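4-hydroxy-3-methylbut-2-enyl diphosphate reductase, apicoplast (Plasmodium falciparum, PDB 4N7B) catalyses the last step of the DOXP/MEP pathway, reducing HMBPP with its iron-sulfur cluster to isopentenyl diphosphate and dimethylallyl diphosphate, with ferredoxin supplying the electrons. Local coordinates at residues Asn332-Leu337 / Leu373-Phe378; Gly339-Val344 / Thr357-Asn362; Leu377-Gln382 / Ile404-Ser409. One frame throughout, in Å; residues are numbered along the deposited sequence.

Contact 1. Residues Asn332-Leu337 / Leu373-Phe378; sequences NYDIIL and LNKKLF
Asp334 and Ile335 lie beside Leu377 and Phe378 as neighbouring parallel strands at the centre of a four-stranded sheet, tied by a ladder of three backbone hydrogen bonds. Asp334 N donates to Lys376 O (3.0 Å), Phe378 N to Asp334 O, and Ile336 N to Phe378 O (2.8 Å), donors alternating between the two strands. Ahead of the strands, a water bridges Asn332 O and Lys376 N.

Two lysines supply the polar side-chain links. Lys375, its chain bent at chi2 (51°) and chi3 (85°), brings NZ 3.5 Å from Asp334 OD1 in a long salt bridge, second to the hydrogen bond of Asp334 OD2 with His358 NE2 on strand 357-360. The same NZ gives a weak hydrogen bond to Asn332 O. Lys376 NZ donates to Tyr333 OH (3.1 Å); Glu405 on the adjoining strand pairs with both groups, through OE2 to the ammonium and OE1 to the hydroxyl, which fixes the phenol end.

The Tyr333 ring is also held by carbon contacts. Lys376 CB sits over one face in a CH-pi contact, 3.8 Å from the centroid and displaced toward the rim, while the carbonyl carbon of Leu377 lies at the ring edge. Phe378 CB approaches Tyr333 CD2 obliquely (3.6 Å). On the other face of the sheet from Phe378, Leu377 CD2 rests against Asp334 CB.

Asn332 is the C-prime residue of the Schellman motif that ends helix 316-329, and the chain runs from there into strand 334-338. That helix packs on Tyr333, Ile335 and Phe378, while strand 357-360 flanks strand 334-338 on the side away from 377-381.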
# COMPACT_ATOMS: atom_id res chain seq x y z
N ASN A 332 -14.52 14.92 19.84
CA ASN A 332 -13.50 15.62 20.63
C ASN A 332 -12.38 14.72 21.17
O ASN A 332 -11.91 14.91 22.30
CB ASN A 332 -14.14 16.39 21.78
CG ASN A 332 -13.24 17.50 22.29
OD1 ASN A 332 -12.60 18.20 21.51
ND2 ASN A 332 -13.18 17.65 23.62
N TYR A 333 -11.99 13.73 20.38
CA TYR A 333 -10.78 12.97 20.65
C TYR A 333 -9.63 13.68 19.97
O TYR A 333 -9.81 14.30 18.92
CB TYR A 333 -10.85 11.58 20.03
CG TYR A 333 -11.65 10.54 20.78
CD1 TYR A 333 -13.04 10.62 20.87
CD2 TYR A 333 -11.02 9.45 21.35
CE1 TYR A 333 -13.76 9.65 21.52
CE2 TYR A 333 -11.73 8.47 22.01
CZ TYR A 333 -13.10 8.56 22.08
OH TYR A 333 -13.82 7.58 22.75
N ASP A 334 -8.44 13.59 20.53
CA ASP A 334 -7.27 13.93 19.76
C ASP A 334 -6.83 12.63 19.15
O ASP A 334 -7.06 11.57 19.71
CB ASP A 334 -6.17 14.54 20.63
CG ASP A 334 -6.14 16.05 20.54
OD1 ASP A 334 -7.23 16.67 20.54
OD2 ASP A 334 -5.03 16.63 20.45
N ILE A 335 -6.20 12.71 17.98
CA ILE A 335 -5.90 11.51 17.23
C ILE A 335 -4.41 11.31 17.05
O ILE A 335 -3.71 12.22 16.61
CB ILE A 335 -6.56 11.55 15.86
CG1 ILE A 335 -8.03 11.11 15.98
CG2 ILE A 335 -5.86 10.61 14.90
CD1 ILE A 335 -8.99 12.19 15.73
N ILE A 336 -3.92 10.12 17.38
CA ILE A 336 -2.52 9.78 17.15
C ILE A 336 -2.43 8.93 15.90
O ILE A 336 -3.04 7.88 15.83
CB ILE A 336 -1.89 9.03 18.32
CG1 ILE A 336 -1.44 9.99 19.41
CG2 ILE A 336 -0.61 8.36 17.87
CD1 ILE A 336 -2.53 10.67 20.13
N LEU A 337 -1.65 9.38 14.93
CA LEU A 337 -1.53 8.71 13.65
C LEU A 337 -0.14 8.11 13.54
O LEU A 337 0.82 8.83 13.36
CB LEU A 337 -1.74 9.71 12.52
CG LEU A 337 -1.47 9.22 11.09
CD1 LEU A 337 -2.11 7.88 10.84
CD2 LEU A 337 -2.00 10.24 10.11
N LEU A 373 -5.14 14.94 31.47
CA LEU A 373 -5.43 13.58 31.90
C LEU A 373 -6.84 13.13 31.52
O LEU A 373 -7.11 11.93 31.42
CB LEU A 373 -5.25 13.48 33.42
CG LEU A 373 -5.19 12.05 33.94
CD1 LEU A 373 -3.93 11.35 33.42
CD2 LEU A 373 -5.25 12.05 35.46
N ASN A 374 -7.72 14.10 31.30
CA ASN A 374 -9.11 13.82 30.97
C ASN A 374 -9.31 13.67 29.46
O ASN A 374 -10.43 13.40 28.99
CB ASN A 374 -10.02 14.93 31.51
CG ASN A 374 -9.74 16.28 30.85
OD1 ASN A 374 -8.71 16.48 30.22
ND2 ASN A 374 -10.68 17.22 31.01
N LYS A 375 -8.23 13.82 28.70
CA LYS A 375 -8.33 13.94 27.25
C LYS A 375 -8.45 12.58 26.58
O LYS A 375 -7.59 11.73 26.73
CB LYS A 375 -7.13 14.71 26.68
CG LYS A 375 -7.03 14.67 25.16
CD LYS A 375 -8.35 15.06 24.49
CE LYS A 375 -8.49 16.56 24.33
NZ LYS A 375 -9.46 16.86 23.24
N LYS A 376 -9.53 12.40 25.83
CA LYS A 376 -9.75 11.16 25.13
C LYS A 376 -8.84 11.06 23.90
O LYS A 376 -8.72 12.00 23.11
CB LYS A 376 -11.21 11.06 24.74
CG LYS A 376 -12.15 11.20 25.92
CD LYS A 376 -13.27 10.18 25.84
CE LYS A 376 -12.77 8.77 26.20
NZ LYS A 376 -13.77 7.70 25.86
N LEU A 377 -8.21 9.90 23.73
CA LEU A 377 -7.28 9.70 22.63
C LEU A 377 -7.66 8.49 21.84
O LEU A 377 -8.14 7.50 22.38
CB LEU A 377 -5.85 9.52 23.16
CG LEU A 377 -5.31 10.69 23.98
CD1 LEU A 377 -3.92 10.35 24.51
CD2 LEU A 377 -5.28 11.98 23.15
N PHE A 378 -7.42 8.57 20.54
CA PHE A 378 -7.74 7.51 19.61
C PHE A 378 -6.55 7.41 18.67
O PHE A 378 -6.06 8.43 18.19
CB PHE A 378 -8.98 7.90 18.82
CG PHE A 378 -9.62 6.75 18.06
CD1 PHE A 378 -10.51 5.89 18.70
CD2 PHE A 378 -9.36 6.55 16.71
CE1 PHE A 378 -11.12 4.85 18.00
CE2 PHE A 378 -9.97 5.50 16.01
CZ PHE A 378 -10.84 4.66 16.66
O HOH W 1 -11.58 14.49 25.44

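Contact 2. Residues Gly339-Val344 / Thr357-Asn362; sequences GYKNHV and THIVEN. With SO4 (sulfate ion), chain C.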
# COMPACT_ATOMS: atom_id res chain seq x y z
N GLY A 339 2.62 6.45 11.56
CA GLY A 339 2.96 6.24 10.16
C GLY A 339 4.08 7.17 9.82
O GLY A 339 4.54 7.91 10.69
N TYR A 340 4.53 7.16 8.57
CA TYR A 340 5.68 7.97 8.16
C TYR A 340 5.24 9.32 7.59
O TYR A 340 4.46 9.37 6.64
CB TYR A 340 6.51 7.19 7.15
CG TYR A 340 7.08 5.93 7.75
CD1 TYR A 340 8.16 5.99 8.63
CD2 TYR A 340 6.51 4.69 7.50
CE1 TYR A 340 8.68 4.85 9.21
CE2 TYR A 340 7.03 3.53 8.07
CZ TYR A 340 8.12 3.62 8.93
OH TYR A 340 8.66 2.49 9.50
N LYS A 341 5.75 10.39 8.19
CA LYS A 341 5.30 11.77 7.93
C LYS A 341 5.20 12.17 6.46
O LYS A 341 4.34 12.96 6.08
CB LYS A 341 6.24 12.76 8.62
CG LYS A 341 6.13 12.80 10.13
CD LYS A 341 6.98 13.94 10.73
CE LYS A 341 7.14 13.82 12.26
NZ LYS A 341 5.84 13.79 13.04
N ASN A 342 6.09 11.66 5.63
CA ASN A 342 6.12 12.09 4.24
C ASN A 342 5.52 11.09 3.25
O ASN A 342 5.73 11.21 2.04
CB ASN A 342 7.56 12.44 3.85
CG ASN A 342 8.03 13.74 4.50
OD1 ASN A 342 7.40 14.79 4.34
ND2 ASN A 342 9.14 13.66 5.23
N HIS A 343 4.79 10.10 3.75
CA HIS A 343 4.07 9.17 2.88
C HIS A 343 2.72 9.79 2.50
O HIS A 343 2.00 10.27 3.38
CB HIS A 343 3.85 7.83 3.58
CG HIS A 343 3.43 6.73 2.66
ND1 HIS A 343 2.14 6.63 2.18
CD2 HIS A 343 4.11 5.69 2.13
CE1 HIS A 343 2.05 5.57 1.39
NE2 HIS A 343 3.24 4.98 1.35
N VAL A 344 2.37 9.79 1.21
CA VAL A 344 1.12 10.43 0.77
C VAL A 344 -0.13 9.95 1.51
O VAL A 344 -1.03 10.75 1.79
CB VAL A 344 0.87 10.29 -0.75
CG1 VAL A 344 1.87 11.12 -1.51
CG2 VAL A 344 0.96 8.85 -1.18
N THR A 357 -4.70 16.20 15.21
CA THR A 357 -3.98 14.97 14.93
C THR A 357 -2.48 15.14 15.20
O THR A 357 -1.91 16.23 15.03
CB THR A 357 -4.20 14.46 13.49
OG1 THR A 357 -5.59 14.18 13.28
CG2 THR A 357 -3.39 13.20 13.24
N HIS A 358 -1.84 14.05 15.64
CA HIS A 358 -0.42 14.05 15.94
C HIS A 358 0.23 12.83 15.34
O HIS A 358 -0.10 11.70 15.68
CB HIS A 358 -0.22 14.04 17.44
CG HIS A 358 -1.06 15.05 18.15
ND1 HIS A 358 -0.53 16.19 18.71
CD2 HIS A 358 -2.40 15.11 18.36
CE1 HIS A 358 -1.50 16.91 19.25
NE2 HIS A 358 -2.65 16.27 19.05
N ILE A 359 1.17 13.03 14.42
CA ILE A 359 1.79 11.91 13.77
C ILE A 359 2.94 11.36 14.59
O ILE A 359 3.80 12.12 15.02
CB ILE A 359 2.33 12.31 12.40
CG1 ILE A 359 1.18 12.77 11.51
CG2 ILE A 359 3.05 11.12 11.75
CD1 ILE A 359 1.61 13.31 10.17
N VAL A 360 2.99 10.05 14.78
CA VAL A 360 4.20 9.46 15.35
C VAL A 360 4.82 8.47 14.37
O VAL A 360 4.15 7.57 13.86
CB VAL A 360 3.96 8.82 16.75
CG1 VAL A 360 2.90 9.60 17.51
CG2 VAL A 360 3.59 7.39 16.65
N GLU A 361 6.10 8.66 14.06
CA GLU A 361 6.80 7.69 13.21
C GLU A 361 7.75 6.81 14.00
O GLU A 361 8.30 5.85 13.46
CB GLU A 361 7.52 8.35 12.04
CG GLU A 361 7.86 9.79 12.19
CD GLU A 361 8.64 10.33 11.00
OE1 GLU A 361 8.43 9.84 9.87
OE2 GLU A 361 9.46 11.26 11.19
N ASN A 362 7.94 7.12 15.27
CA ASN A 362 8.89 6.38 16.10
C ASN A 362 8.58 6.56 17.57
O ASN A 362 7.68 7.31 17.93
CB ASN A 362 10.32 6.84 15.82
CG ASN A 362 10.51 8.34 16.05
OD1 ASN A 362 10.09 8.89 17.08
ND2 ASN A 362 11.11 9.02 15.08
S SO4 C . 2.47 1.74 -0.45
O1 SO4 C . 1.28 2.45 0.00
O2 SO4 C . 2.30 1.33 -1.85
O3 SO4 C . 3.59 2.67 -0.33
O4 SO4 C . 2.76 0.55 0.36
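The Tyr340 ring meets Glu361 at its edge, where OE1 lies near the ring plane, with ring and carboxylate planes 67° apart. The His343 ring likewise has its partner in plane: a sulfate, probably from the crystallisation liquor, accepts from His343 NE2 through O3 (2.9 Å, 170° at the hydrogen). The setting is the loop leaving strand 334-338, where a type I turn from Tyr340 to His343 leads to helix 344-350, with His343 as its N-cap. By similarity His343 binds the substrate and product diphosphates. The sulfate also bonds His260 ND1 and the backbone N atoms of Ser442 and Asn443, so it probably marks the place of one phosphate of the diphosphate.

Against this loop lies the end of strand 357-360. Gly339 N donates to Val360 O (3.0 Å), and the Gly339 carbonyl oxygen packs on Glu361 CB and Ile359 CG2. The nearly extended Lys341 chain crosses the Glu361 side chain at about a right angle, Lys341 CG lying 3.6 Å from Glu361 CD, then bends at chi4 (-57°) to give Ile359 O a weak hydrogen bond from NZ. Glu361 OE1 accepts from Lys341 N at 3.2 Å, with the donor well above the carboxylate plane.

Contact 3. Residues Leu377-Gln382 / Ile404-Ser409; sequences LFYVTQ and IETIPS
Tyr379 lays its ring against Thr406, and its side chain can be traced outward atom by atom. Tyr379 CB touches Ile404 CD1 (4.0 Å). CG takes the crowded position between the backbone N and the carbonyl carbon (chi1 82°), which turns the ring toward the neighbouring strand. CD1 and CE1 then pass Thr406 OG1, while Tyr379 CD2 lies 3.6 Å from Glu405 O. CE2 and CZ meet Thr406 CB, which is centred over the face as a CH-pi partner 3.6 Å from the Tyr379 ring centroid. At the tip, Tyr379 OH reaches Thr406 CG2 (3.7 Å).

Thr406 also anchors the backbone: with OG1 anti to its own N (chi1 -176°), the hydroxyl donates to Tyr379 O at 2.8 Å, from above the carbonyl plane. Two parallel-strand bonds precede it, Glu405 N to Leu377 O and Tyr379 N to Glu405 O (2.8 Å).

On the opposite face of the sheet, the Phe378 ring has Thr406 CA over one face, 3.7 Å from its centroid. Further along, Val380 CG2 packs on Ile407 CD1 (3.7 Å).

The strands belong to a beta-alpha-beta unit, 377-381 and 405-406 being joined through helix 387-400. That helix covers the Tyr379 side, touching Tyr379 and Ile404, whereas helix 316-329 packs on Phe378, Val380 and Ile407; strand 334-338 borders 377-381 on its other side.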
# COMPACT_ATOMS: atom_id res chain seq x y z
N LEU A 377 -8.21 9.90 23.73
CA LEU A 377 -7.28 9.70 22.63
C LEU A 377 -7.66 8.49 21.84
O LEU A 377 -8.14 7.50 22.38
CB LEU A 377 -5.85 9.52 23.16
CG LEU A 377 -5.31 10.69 23.98
CD1 LEU A 377 -3.92 10.35 24.51
CD2 LEU A 377 -5.28 11.98 23.15
N PHE A 378 -7.42 8.57 20.54
CA PHE A 378 -7.74 7.51 19.61
C PHE A 378 -6.55 7.41 18.67
O PHE A 378 -6.06 8.43 18.19
CB PHE A 378 -8.98 7.90 18.82
CG PHE A 378 -9.62 6.75 18.06
CD1 PHE A 378 -10.51 5.89 18.70
CD2 PHE A 378 -9.36 6.55 16.71
CE1 PHE A 378 -11.12 4.85 18.00
CE2 PHE A 378 -9.97 5.50 16.01
CZ PHE A 378 -10.84 4.66 16.66
N TYR A 379 -6.06 6.20 18.44
CA TYR A 379 -4.97 6.05 17.51
C TYR A 379 -5.39 5.27 16.29
O TYR A 379 -6.32 4.48 16.30
CB TYR A 379 -3.74 5.43 18.17
CG TYR A 379 -3.73 3.91 18.32
CD1 TYR A 379 -3.34 3.09 17.26
CD2 TYR A 379 -4.07 3.30 19.53
CE1 TYR A 379 -3.31 1.71 17.39
CE2 TYR A 379 -4.04 1.92 19.67
CZ TYR A 379 -3.67 1.14 18.59
OH TYR A 379 -3.64 -0.24 18.70
N VAL A 380 -4.62 5.49 15.24
CA VAL A 380 -4.93 4.98 13.94
C VAL A 380 -3.55 4.77 13.30
O VAL A 380 -2.57 5.33 13.81
CB VAL A 380 -5.84 6.02 13.24
CG1 VAL A 380 -5.21 6.59 12.00
CG2 VAL A 380 -7.19 5.44 13.00
N THR A 381 -3.44 3.99 12.23
CA THR A 381 -2.13 3.76 11.62
C THR A 381 -2.19 3.78 10.10
O THR A 381 -3.25 3.59 9.49
CB THR A 381 -1.47 2.41 12.07
OG1 THR A 381 -1.98 1.31 11.32
CG2 THR A 381 -1.72 2.14 13.53
N GLN A 382 -1.04 4.02 9.51
CA GLN A 382 -0.80 3.75 8.10
C GLN A 382 -1.16 2.28 7.81
O GLN A 382 -0.85 1.38 8.60
CB GLN A 382 0.67 4.00 7.79
CG GLN A 382 1.05 4.05 6.33
CD GLN A 382 2.48 4.50 6.15
OE1 GLN A 382 3.03 5.18 7.01
NE2 GLN A 382 3.10 4.11 5.05
N ILE A 404 -6.23 4.69 25.80
CA ILE A 404 -6.28 5.09 24.41
C ILE A 404 -7.09 4.06 23.62
O ILE A 404 -7.00 2.86 23.88
CB ILE A 404 -4.89 5.24 23.82
CG1 ILE A 404 -4.99 5.97 22.50
CG2 ILE A 404 -4.23 3.88 23.64
CD1 ILE A 404 -3.67 6.57 22.05
N GLU A 405 -7.86 4.54 22.65
CA GLU A 405 -8.77 3.68 21.91
C GLU A 405 -8.34 3.60 20.45
O GLU A 405 -7.52 4.39 19.99
CB GLU A 405 -10.19 4.24 22.01
CG GLU A 405 -10.73 4.25 23.44
CD GLU A 405 -12.01 5.08 23.62
OE1 GLU A 405 -12.81 5.19 22.67
OE2 GLU A 405 -12.23 5.61 24.73
N THR A 406 -8.88 2.64 19.71
CA THR A 406 -8.57 2.54 18.30
C THR A 406 -9.67 1.79 17.55
O THR A 406 -10.66 1.35 18.14
CB THR A 406 -7.22 1.81 18.08
OG1 THR A 406 -6.88 1.79 16.68
CG2 THR A 406 -7.31 0.37 18.61
N ILE A 407 -9.49 1.65 16.24
CA ILE A 407 -10.35 0.81 15.43
C ILE A 407 -10.22 -0.66 15.87
O ILE A 407 -9.11 -1.22 15.88
CB ILE A 407 -9.94 0.90 13.96
CG1 ILE A 407 -9.99 2.35 13.48
CG2 ILE A 407 -10.82 0.00 13.11
CD1 ILE A 407 -9.32 2.52 12.12
N PRO A 408 -11.35 -1.30 16.22
CA PRO A 408 -11.32 -2.69 16.70
C PRO A 408 -10.64 -3.65 15.73
O PRO A 408 -9.82 -4.46 16.15
CB PRO A 408 -12.80 -3.03 16.86
CG PRO A 408 -13.45 -1.70 17.14
CD PRO A 408 -12.69 -0.71 16.30
N SER A 409 -10.97 -3.54 14.44
CA SER A 409 -10.33 -4.39 13.44
C SER A 409 -8.90 -3.93 13.12
O SER A 409 -8.17 -4.63 12.41
CB SER A 409 -11.20 -4.46 12.18
OG SER A 409 -11.61 -3.17 11.77

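Overall arrangement
All three contacts belong to one parallel four-stranded sheet, ordered 357-360, 334-338, 377-381, 405-406. Contacts 1 and 3, with centres about 10 Å apart, share Leu377 and Phe378 and join strand 377-381 to its two neighbours. Contact 2, its centre about 16 Å from that of contact 1 and 14 Å from that of contact 3, joins the outer strand 357-360 to the loop leaving strand 334-338. In sequence it falls between the two segments of contact 1, and contact 3 follows. Gln382 OE1 accepts from Tyr340 N, connecting contacts 3 and 2 where the strands lead toward the probable diphosphate site and the iron-sulfur cluster; contact 1 lies farther out.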